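Local atomic coordinates of monomethylamine methyltransferase MtmB1 (Methanosarcina barkeri, PDB entry 1NTH), a protein that catalyses the transfer of the methyl group of monomethylamine to the corrinoid cofactor of its partner protein MtmC, a step in methanogenesis from methylamine. Residues C337-E348 with Y412-K423; A122-P130 with V143-D154. All blocks are in the same frame, centred on the assembly; numbering follows the deposited sequence. Where two conformers were deposited one is given.

How the contacts relate
Both contacts belong to the TIM barrel, and contact 2 comes first along the chain, both its segments preceding those of contact 1. Contact 2 joins strand 125-128 to the helix 140-148 and the turn that follow it. Contact 1 sets the loop after strand 330-333, with the start of helix 343-359, against the 412-423 loop. The next strand, 363-366, pairs in parallel with both 330-333 and 125-128, so the first and last strands of the parallel sheet in chain order are neighbours, as in a closed TIM barrel. The contact centres lie 21 Å apart and the nearest atoms about 7 Å, without touching. Helix 380-393 packs on side chains of both.

Contact 1 of 2, residues C337-E348 with Y412-K423; sequences CAGPCTEMCLLE and YEKNYASAPAGK
Two donors grip OE2 of E348, the residue that lies over the Y412 ring: C337 N, 2.8 Å from E348 OE2, and N307 ND2 from outside the two segments. The other carboxylate oxygen takes A338 N through its syn lone pair, so the group is fixed in rotation by successive backbone N-H groups. With CG anti to the carbonyl carbon (chi1 -80°), E348 lays its CG over the centre of the Y412 ring, 3.9 Å from the centroid and only 4° off the normal, a CH-pi contact. The phenol OH of Y412 bonds to N307 O, giving both side chains the same outside neighbour.

M344 runs extended from the helix and passes across Y412. Its SD rests 3.8 Å from P420 CD, while its CE lies 3.8 Å from A419 CB and also reaches the Y416 ring obliquely. Two backbone bonds join the loops: G339 N to P420 O at 3.0 Å and K423 N to P340 O at 2.9 Å. Between them G339 and G422 approach so closely that a beta carbon on either would clash.

T342 faces both ways: CG2 packs 3.5 Å from G422 CA, whereas OG1 donates to G339 O and accepts from C345 N at 3.3 Å. A valine in place of T342 would probably leave G339 O and C345 N without the hydroxyl that joins them, loosening the loop at the helix start. T342 is thus an N-cap residue, opening helix 343-359. Coming after strand 330-333, it ends a beta-alpha loop on the face of the TIM barrel formed by the C-terminal strand ends.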
loop_
_atom_site.group_PDB
_atom_site.type_symbol
_atom_site.label_atom_id
_atom_site.label_comp_id
_atom_site.label_asym_id
_atom_site.label_seq_id
_atom_site.Cartn_x
_atom_site.Cartn_y
_atom_site.Cartn_z
ATOM N N CYS A 337 -3.908 5.037 43.864
ATOM C CA CYS A 337 -3.847 6.285 44.624
ATOM C C CYS A 337 -2.409 6.783 44.707
ATOM O O CYS A 337 -2.135 7.972 44.519
ATOM C CB CYS A 337 -4.361 6.078 46.053
ATOM S SG CYS A 337 -6.126 5.785 46.213
ATOM N N ALA A 338 -1.495 5.863 44.995
ATOM C CA ALA A 338 -0.083 6.188 45.144
ATOM C C ALA A 338 0.629 6.456 43.821
ATOM O O ALA A 338 0.204 5.987 42.762
ATOM C CB ALA A 338 0.621 5.066 45.898
ATOM N N GLY A 339 1.722 7.211 43.901
ATOM C CA GLY A 339 2.493 7.548 42.720
ATOM C C GLY A 339 3.613 6.563 42.444
ATOM O O GLY A 339 3.860 5.658 43.242
ATOM N N PRO A 340 4.320 6.721 41.314
ATOM C CA PRO A 340 5.421 5.832 40.936
ATOM C C PRO A 340 6.540 5.752 41.966
ATOM O O PRO A 340 6.753 6.678 42.752
ATOM C CB PRO A 340 5.914 6.429 39.617
ATOM C CG PRO A 340 4.695 7.073 39.059
ATOM C CD PRO A 340 4.102 7.739 40.274
ATOM N N CYS A 341 7.253 4.634 41.934
ATOM C CA CYS A 341 8.379 4.375 42.819
ATOM C C CYS A 341 7.990 4.299 44.291
ATOM O O CYS A 341 8.731 4.751 45.166
ATOM C CB CYS A 341 9.468 5.431 42.612
ATOM S SG CYS A 341 11.122 4.888 43.119
ATOM N N THR A 342 6.815 3.739 44.553
ATOM C CA THR A 342 6.343 3.542 45.918
ATOM C C THR A 342 5.775 2.133 45.969
ATOM O O THR A 342 5.210 1.641 44.986
ATOM C CB THR A 342 5.236 4.545 46.328
ATOM O OG1 THR A 342 4.037 4.279 45.591
ATOM C CG2 THR A 342 5.692 5.975 46.082
ATOM N N GLU A 343 5.935 1.476 47.110
ATOM C CA GLU A 343 5.444 0.121 47.263
ATOM C C GLU A 343 3.925 0.059 47.151
ATOM O O GLU A 343 3.379 -0.874 46.559
ATOM C CB GLU A 343 5.888 -0.446 48.610
ATOM C CG GLU A 343 5.635 -1.933 48.760
ATOM C CD GLU A 343 6.155 -2.472 50.075
ATOM O OE1 GLU A 343 5.549 -2.167 51.124
ATOM O OE2 GLU A 343 7.175 -3.191 50.059
ATOM N N MET A 344 3.240 1.058 47.700
ATOM C CA MET A 344 1.784 1.060 47.650
ATOM C C MET A 344 1.256 1.056 46.219
ATOM O O MET A 344 0.329 0.312 45.902
ATOM C CB MET A 344 1.208 2.263 48.396
ATOM C CG MET A 344 -0.308 2.199 48.516
ATOM S SD MET A 344 -1.010 3.512 49.522
ATOM C CE MET A 344 -2.736 3.472 49.013
ATOM N N CYS A 345 1.837 1.888 45.361
ATOM C CA CYS A 345 1.398 1.952 43.971
ATOM C C CYS A 345 1.458 0.567 43.334
ATOM O O CYS A 345 0.503 0.118 42.700
ATOM C CB CYS A 345 2.278 2.923 43.180
ATOM S SG CYS A 345 1.833 3.064 41.422
ATOM N N LEU A 346 2.585 -0.113 43.511
ATOM C CA LEU A 346 2.759 -1.444 42.946
ATOM C C LEU A 346 1.778 -2.454 43.533
ATOM O O LEU A 346 1.250 -3.299 42.813
ATOM C CB LEU A 346 4.198 -1.925 43.159
ATOM C CG LEU A 346 5.275 -1.072 42.482
ATOM C CD1 LEU A 346 6.648 -1.682 42.737
ATOM C CD2 LEU A 346 5.000 -0.991 40.976
ATOM N N LEU A 347 1.529 -2.371 44.838
ATOM C CA LEU A 347 0.600 -3.296 45.475
ATOM C C LEU A 347 -0.838 -3.025 45.043
ATOM O O LEU A 347 -1.631 -3.954 44.890
ATOM C CB LEU A 347 0.715 -3.208 47.004
ATOM C CG LEU A 347 2.038 -3.703 47.597
ATOM C CD1 LEU A 347 2.020 -3.521 49.110
ATOM C CD2 LEU A 347 2.250 -5.167 47.242
ATOM N N GLU A 348 -1.172 -1.752 44.849
ATOM C CA GLU A 348 -2.517 -1.382 44.415
ATOM C C GLU A 348 -2.771 -1.948 43.021
ATOM O O GLU A 348 -3.797 -2.582 42.769
ATOM C CB GLU A 348 -2.668 0.141 44.372
ATOM C CG GLU A 348 -2.912 0.810 45.718
ATOM C CD GLU A 348 -3.087 2.314 45.578
ATOM O OE1 GLU A 348 -2.069 3.036 45.508
ATOM O OE2 GLU A 348 -4.248 2.774 45.515
ATOM N N TYR A 412 -3.223 -2.109 52.243
ATOM C CA TYR A 412 -3.190 -0.697 51.876
ATOM C C TYR A 412 -4.499 0.078 52.014
ATOM O O TYR A 412 -4.489 1.308 51.983
ATOM C CB TYR A 412 -2.669 -0.544 50.432
ATOM C CG TYR A 412 -3.556 -1.158 49.354
ATOM C CD1 TYR A 412 -4.811 -0.622 49.063
ATOM C CD2 TYR A 412 -3.134 -2.272 48.627
ATOM C CE1 TYR A 412 -5.628 -1.180 48.074
ATOM C CE2 TYR A 412 -3.942 -2.839 47.636
ATOM C CZ TYR A 412 -5.184 -2.288 47.365
ATOM O OH TYR A 412 -5.985 -2.844 46.389
ATOM N N GLU A 413 -5.618 -0.618 52.180
ATOM C CA GLU A 413 -6.909 0.062 52.255
ATOM C C GLU A 413 -7.127 1.020 53.424
ATOM O O GLU A 413 -8.137 1.720 53.473
ATOM C CB GLU A 413 -8.051 -0.960 52.195
ATOM C CG GLU A 413 -8.285 -1.771 53.454
ATOM C CD GLU A 413 -9.352 -2.832 53.246
ATOM O OE1 GLU A 413 -10.275 -2.593 52.434
ATOM O OE2 GLU A 413 -9.280 -3.896 53.896
ATOM N N LYS A 414 -6.183 1.073 54.354
ATOM C CA LYS A 414 -6.312 1.978 55.490
ATOM C C LYS A 414 -5.400 3.186 55.311
ATOM O O LYS A 414 -5.305 4.042 56.191
ATOM C CB LYS A 414 -5.966 1.235 56.785
ATOM C CG LYS A 414 -6.891 0.078 57.114
ATOM C CD LYS A 414 -8.297 0.561 57.424
ATOM C CE LYS A 414 -9.204 -0.598 57.796
ATOM N NZ LYS A 414 -10.587 -0.140 58.099
ATOM N N ASN A 415 -4.754 3.266 54.149
ATOM C CA ASN A 415 -3.823 4.353 53.867
ATOM C C ASN A 415 -4.174 5.202 52.645
ATOM O O ASN A 415 -3.312 5.899 52.113
ATOM C CB ASN A 415 -2.420 3.774 53.682
ATOM C CG ASN A 415 -1.991 2.910 54.851
ATOM O OD1 ASN A 415 -1.132 2.039 54.710
ATOM N ND2 ASN A 415 -2.580 3.152 56.016
ATOM N N TYR A 416 -5.426 5.155 52.203
ATOM C CA TYR A 416 -5.834 5.930 51.033
ATOM C C TYR A 416 -5.576 7.425 51.208
ATOM O O TYR A 416 -5.045 8.079 50.311
ATOM C CB TYR A 416 -7.316 5.695 50.732
ATOM C CG TYR A 416 -7.631 4.289 50.266
ATOM C CD1 TYR A 416 -8.780 3.633 50.705
ATOM C CD2 TYR A 416 -6.779 3.610 49.391
ATOM C CE1 TYR A 416 -9.075 2.335 50.291
ATOM C CE2 TYR A 416 -7.066 2.311 48.969
ATOM C CZ TYR A 416 -8.214 1.681 49.424
ATOM O OH TYR A 416 -8.499 0.394 49.030
ATOM N N ALA A 417 -5.946 7.959 52.367
ATOM C CA ALA A 417 -5.761 9.379 52.645
ATOM C C ALA A 417 -4.292 9.781 52.720
ATOM O O ALA A 417 -3.950 10.939 52.480
ATOM C CB ALA A 417 -6.468 9.749 53.946
ATOM N N SER A 418 -3.424 8.830 53.046
ATOM C CA SER A 418 -2.001 9.119 53.159
ATOM C C SER A 418 -1.156 8.427 52.091
ATOM O O SER A 418 0.038 8.206 52.284
ATOM C CB SER A 418 -1.495 8.724 54.549
ATOM O OG SER A 418 -1.668 7.336 54.785
ATOM N N ALA A 419 -1.775 8.090 50.965
ATOM C CA ALA A 419 -1.055 7.429 49.883
ATOM C C ALA A 419 0.138 8.284 49.465
ATOM O O ALA A 419 -0.002 9.482 49.228
ATOM C CB ALA A 419 -1.984 7.210 48.694
ATOM N N PRO A 420 1.332 7.675 49.370
ATOM C CA PRO A 420 2.546 8.400 48.977
ATOM C C PRO A 420 2.456 8.979 47.564
ATOM O O PRO A 420 2.041 8.293 46.630
ATOM C CB PRO A 420 3.639 7.344 49.118
ATOM C CG PRO A 420 2.914 6.067 48.835
ATOM C CD PRO A 420 1.624 6.249 49.593
ATOM N N ALA A 421 2.854 10.240 47.425
ATOM C CA ALA A 421 2.808 10.950 46.147
ATOM C C ALA A 421 3.675 10.322 45.064
ATOM O O ALA A 421 3.376 10.435 43.876
ATOM C CB ALA A 421 3.214 12.407 46.351
ATOM N N GLY A 422 4.758 9.672 45.470
ATOM C CA GLY A 422 5.628 9.041 44.496
ATOM C C GLY A 422 6.486 10.025 43.729
ATOM O O GLY A 422 6.558 11.208 44.069
ATOM N N LYS A 423 7.124 9.536 42.670
ATOM C CA LYS A 423 8.007 10.363 41.862
ATOM C C LYS A 423 7.622 10.425 40.394
ATOM O O LYS A 423 6.855 9.598 39.902
ATOM C CB LYS A 423 9.440 9.838 41.977
ATOM C CG LYS A 423 9.989 9.859 43.395
ATOM C CD LYS A 423 11.436 9.412 43.430
ATOM C CE LYS A 423 12.017 9.545 44.831
ATOM N NZ LYS A 423 13.466 9.205 44.854
#

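Contact 2 of 2, residues A122-P130 with V143-D154; sequences AKPIVQGGP and VHMSYALEKEVD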
loop_
_atom_site.group_PDB
_atom_site.type_symbol
_atom_site.label_atom_id
_atom_site.label_comp_id
_atom_site.label_asym_id
_atom_site.label_seq_id
_atom_site.Cartn_x
_atom_site.Cartn_y
_atom_site.Cartn_z
ATOM N N ALA A 122 -4.754 -18.882 30.300
ATOM C CA ALA A 122 -4.141 -17.926 29.385
ATOM C C ALA A 122 -3.987 -16.568 30.056
ATOM O O ALA A 122 -4.825 -16.157 30.854
ATOM C CB ALA A 122 -4.986 -17.790 28.124
ATOM N N LYS A 123 -2.904 -15.878 29.725
ATOM C CA LYS A 123 -2.625 -14.563 30.286
ATOM C C LYS A 123 -3.338 -13.474 29.485
ATOM O O LYS A 123 -3.449 -13.557 28.262
ATOM C CB LYS A 123 -1.117 -14.306 30.258
ATOM C CG LYS A 123 -0.672 -12.986 30.864
ATOM C CD LYS A 123 0.821 -12.771 30.632
ATOM C CE LYS A 123 1.320 -11.501 31.312
ATOM N NZ LYS A 123 2.749 -11.225 30.978
ATOM N N PRO A 124 -3.860 -12.448 30.165
ATOM C CA PRO A 124 -4.530 -11.398 29.397
ATOM C C PRO A 124 -3.498 -10.547 28.666
ATOM O O PRO A 124 -2.295 -10.649 28.923
ATOM C CB PRO A 124 -5.282 -10.607 30.470
ATOM C CG PRO A 124 -4.453 -10.809 31.693
ATOM C CD PRO A 124 -4.084 -12.272 31.611
ATOM N N ILE A 125 -3.974 -9.725 27.740
ATOM C CA ILE A 125 -3.111 -8.828 26.988
ATOM C C ILE A 125 -2.749 -7.670 27.909
ATOM O O ILE A 125 -3.614 -7.123 28.598
ATOM C CB ILE A 125 -3.846 -8.280 25.740
ATOM C CG1 ILE A 125 -4.075 -9.414 24.739
ATOM C CG2 ILE A 125 -3.061 -7.130 25.120
ATOM C CD1 ILE A 125 -2.803 -10.121 24.306
ATOM N N VAL A 126 -1.473 -7.304 27.927
ATOM C CA VAL A 126 -1.005 -6.208 28.766
ATOM C C VAL A 126 -0.875 -4.932 27.940
ATOM O O VAL A 126 0.013 -4.808 27.094
ATOM C CB VAL A 126 0.359 -6.547 29.407
ATOM C CG1 VAL A 126 0.861 -5.370 30.237
ATOM C CG2 VAL A 126 0.221 -7.786 30.282
ATOM N N GLN A 127 -1.785 -3.995 28.177
ATOM C CA GLN A 127 -1.777 -2.721 27.474
ATOM C C GLN A 127 -1.174 -1.706 28.433
ATOM O O GLN A 127 -1.847 -1.214 29.336
ATOM C CB GLN A 127 -3.202 -2.323 27.093
ATOM C CG GLN A 127 -3.305 -1.002 26.353
ATOM C CD GLN A 127 -4.598 -0.891 25.578
ATOM O OE1 GLN A 127 -5.611 -0.391 26.081
ATOM N NE2 GLN A 127 -4.578 -1.381 24.347
ATOM N N GLY A 128 0.103 -1.403 28.236
ATOM C CA GLY A 128 0.783 -0.485 29.128
ATOM C C GLY A 128 1.042 0.897 28.580
ATOM O O GLY A 128 1.299 1.081 27.390
ATOM N N GLY A 129 0.983 1.882 29.466
ATOM C CA GLY A 129 1.234 3.246 29.055
ATOM C C GLY A 129 0.823 4.220 30.138
ATOM O O GLY A 129 0.368 3.798 31.206
ATOM N N PRO A 130 0.985 5.531 29.895
ATOM C CA PRO A 130 0.625 6.583 30.853
ATOM C C PRO A 130 -0.860 6.527 31.188
ATOM O O PRO A 130 -1.327 7.164 32.133
ATOM C CB PRO A 130 1.017 7.861 30.122
ATOM C CG PRO A 130 2.207 7.416 29.306
ATOM C CD PRO A 130 1.719 6.097 28.750
ATOM N N VAL A 143 9.024 8.602 27.804
ATOM C CA VAL A 143 8.059 8.006 28.716
ATOM C C VAL A 143 7.359 6.808 28.084
ATOM O O VAL A 143 7.232 5.755 28.707
ATOM C CB VAL A 143 6.996 9.033 29.162
ATOM C CG1 VAL A 143 5.849 8.329 29.868
ATOM C CG2 VAL A 143 7.634 10.055 30.102
ATOM N N HIS A 144 6.903 6.954 26.847
ATOM C CA HIS A 144 6.229 5.832 26.215
ATOM C C HIS A 144 7.206 4.713 25.896
ATOM O O HIS A 144 6.841 3.536 25.922
ATOM C CB HIS A 144 5.472 6.287 24.969
ATOM C CG HIS A 144 4.252 7.096 25.285
ATOM N ND1 HIS A 144 4.303 8.450 25.537
ATOM C CD2 HIS A 144 2.963 6.726 25.464
ATOM C CE1 HIS A 144 3.095 8.879 25.860
ATOM N NE2 HIS A 144 2.264 7.854 25.824
ATOM N N MET A 145 8.454 5.071 25.616
ATOM C CA MET A 145 9.461 4.058 25.331
ATOM C C MET A 145 9.656 3.170 26.554
ATOM O O MET A 145 9.982 1.992 26.423
ATOM C CB MET A 145 10.789 4.706 24.922
ATOM C CG MET A 145 11.631 3.821 24.011
ATOM S SD MET A 145 13.237 4.516 23.573
ATOM C CE MET A 145 12.767 6.090 22.862
ATOM N N SER A 146 9.462 3.729 27.746
ATOM C CA SER A 146 9.648 2.947 28.962
ATOM C C SER A 146 8.670 1.778 29.044
ATOM O O SER A 146 8.888 0.836 29.803
ATOM C CB SER A 146 9.535 3.828 30.216
ATOM O OG SER A 146 8.191 4.147 30.535
ATOM N N TYR A 147 7.594 1.837 28.263
ATOM C CA TYR A 147 6.625 0.749 28.246
ATOM C C TYR A 147 6.954 -0.213 27.114
ATOM O O TYR A 147 6.913 -1.430 27.296
ATOM C CB TYR A 147 5.199 1.275 28.061
ATOM C CG TYR A 147 4.735 2.156 29.191
ATOM C CD1 TYR A 147 5.034 3.514 29.204
ATOM C CD2 TYR A 147 4.003 1.626 30.255
ATOM C CE1 TYR A 147 4.614 4.331 30.249
ATOM C CE2 TYR A 147 3.579 2.433 31.308
ATOM C CZ TYR A 147 3.886 3.784 31.295
ATOM O OH TYR A 147 3.444 4.600 32.311
ATOM N N ALA A 148 7.295 0.338 25.950
ATOM C CA ALA A 148 7.625 -0.492 24.792
ATOM C C ALA A 148 8.861 -1.343 25.057
ATOM O O ALA A 148 8.987 -2.438 24.519
ATOM C CB ALA A 148 7.847 0.380 23.561
ATOM N N LEU A 149 9.766 -0.838 25.892
ATOM C CA LEU A 149 10.986 -1.571 26.223
ATOM C C LEU A 149 10.727 -2.760 27.149
ATOM O O LEU A 149 11.594 -3.616 27.320
ATOM C CB LEU A 149 12.009 -0.626 26.865
ATOM C CG LEU A 149 12.673 0.376 25.914
ATOM C CD1 LEU A 149 13.447 1.419 26.710
ATOM C CD2 LEU A 149 13.593 -0.368 24.950
ATOM N N GLU A 150 9.541 -2.806 27.750
ATOM C CA GLU A 150 9.178 -3.903 28.646
ATOM C C GLU A 150 8.558 -5.048 27.851
ATOM O O GLU A 150 7.531 -4.867 27.200
ATOM C CB GLU A 150 8.162 -3.423 29.692
ATOM C CG GLU A 150 8.692 -2.424 30.710
ATOM C CD GLU A 150 9.764 -3.016 31.608
ATOM O OE1 GLU A 150 9.690 -4.230 31.898
ATOM O OE2 GLU A 150 10.668 -2.266 32.038
ATOM N N LYS A 151 9.168 -6.230 27.898
ATOM C CA LYS A 151 8.613 -7.374 27.176
ATOM C C LYS A 151 7.238 -7.765 27.711
ATOM O O LYS A 151 6.458 -8.428 27.022
ATOM C CB LYS A 151 9.558 -8.576 27.251
ATOM C CG LYS A 151 10.735 -8.469 26.300
ATOM C CD LYS A 151 11.485 -9.782 26.189
ATOM C CE LYS A 151 12.513 -9.719 25.065
ATOM N NZ LYS A 151 13.197 -11.025 24.872
ATOM N N GLU A 152 6.943 -7.360 28.942
ATOM C CA GLU A 152 5.653 -7.650 29.566
ATOM C C GLU A 152 4.513 -6.941 28.839
ATOM O O GLU A 152 3.379 -7.421 28.831
ATOM C CB GLU A 152 5.646 -7.182 31.026
ATOM C CG GLU A 152 6.355 -8.088 32.021
ATOM C CD GLU A 152 5.669 -9.429 32.189
ATOM O OE1 GLU A 152 4.421 -9.486 32.109
ATOM O OE2 GLU A 152 6.378 -10.431 32.422
ATOM N N VAL A 153 4.818 -5.794 28.239
ATOM C CA VAL A 153 3.810 -4.993 27.548
ATOM C C VAL A 153 3.562 -5.442 26.103
ATOM O O VAL A 153 4.503 -5.634 25.329
ATOM C CB VAL A 153 4.213 -3.496 27.584
ATOM C CG1 VAL A 153 3.168 -2.640 26.881
ATOM C CG2 VAL A 153 4.364 -3.040 29.037
ATOM N N ASP A 154 2.285 -5.603 25.758
ATOM C CA ASP A 154 1.863 -6.037 24.422
ATOM C C ASP A 154 1.440 -4.891 23.503
ATOM O O ASP A 154 1.759 -4.890 22.311
ATOM C CB ASP A 154 0.694 -7.020 24.535
ATOM C CG ASP A 154 1.069 -8.293 25.250
ATOM O OD1 ASP A 154 2.014 -8.969 24.790
ATOM O OD2 ASP A 154 0.417 -8.626 26.264
HETATM O O HOH W 1 2.545 -9.936 28.486
HETATM O O HOH W 2 4.885 -12.768 31.694
HETATM O O HOH W 3 0.038 -10.859 27.586
#
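G129 lies flat on Y147, and here the packing is tight: G129 CA stands 3.3 Å from the centroid of the Y147 ring, 11° off its normal, and G129 N also sits over that face. The torsion of Y147 (CG anti to the carbonyl carbon, chi1 -63°) turns the phenol from the helix under the backbone of the other segment. G128 helps make the approach possible, since a beta carbon on it would press on Y147 CD2 and V153 CG2; one on G129 would clash with P130 CD. Next along the chain, the P130 side chain lies across H144. P130 CG rests over the imidazole face, 3.9 Å from its centroid, and touches V143 CG1 at 3.8 Å; H144 ND1 meanwhile bonds to F140 O.

D154 grips V126 twice. V126 N donates almost straight to D154 OD2 at 2.8 Å, using its anti lone pair, and D154 N returns a bond to V126 O at 2.8 Å, lying in the carbonyl plane.

The other end is wetter, with K123 partly exposed. The extended chain of K123 brings NZ 2.7 Å from E152 OE1, a salt bridge that meets the carboxylate on its syn side, 29° out of plane. One water links K123 NZ to E152 OE2, and another accepts from K123 NZ at 2.8 Å. E152 has a second charged partner, R391, through OE2, and N97 of a second subunit packs on K123, so this end lies at a subunit interface.

Strand 125-128, helix 140-148 and strand 155-156, parallel to the first and bonded to it through V126 and T155, together form a beta-alpha-beta crossover, the repeating element of a TIM barrel.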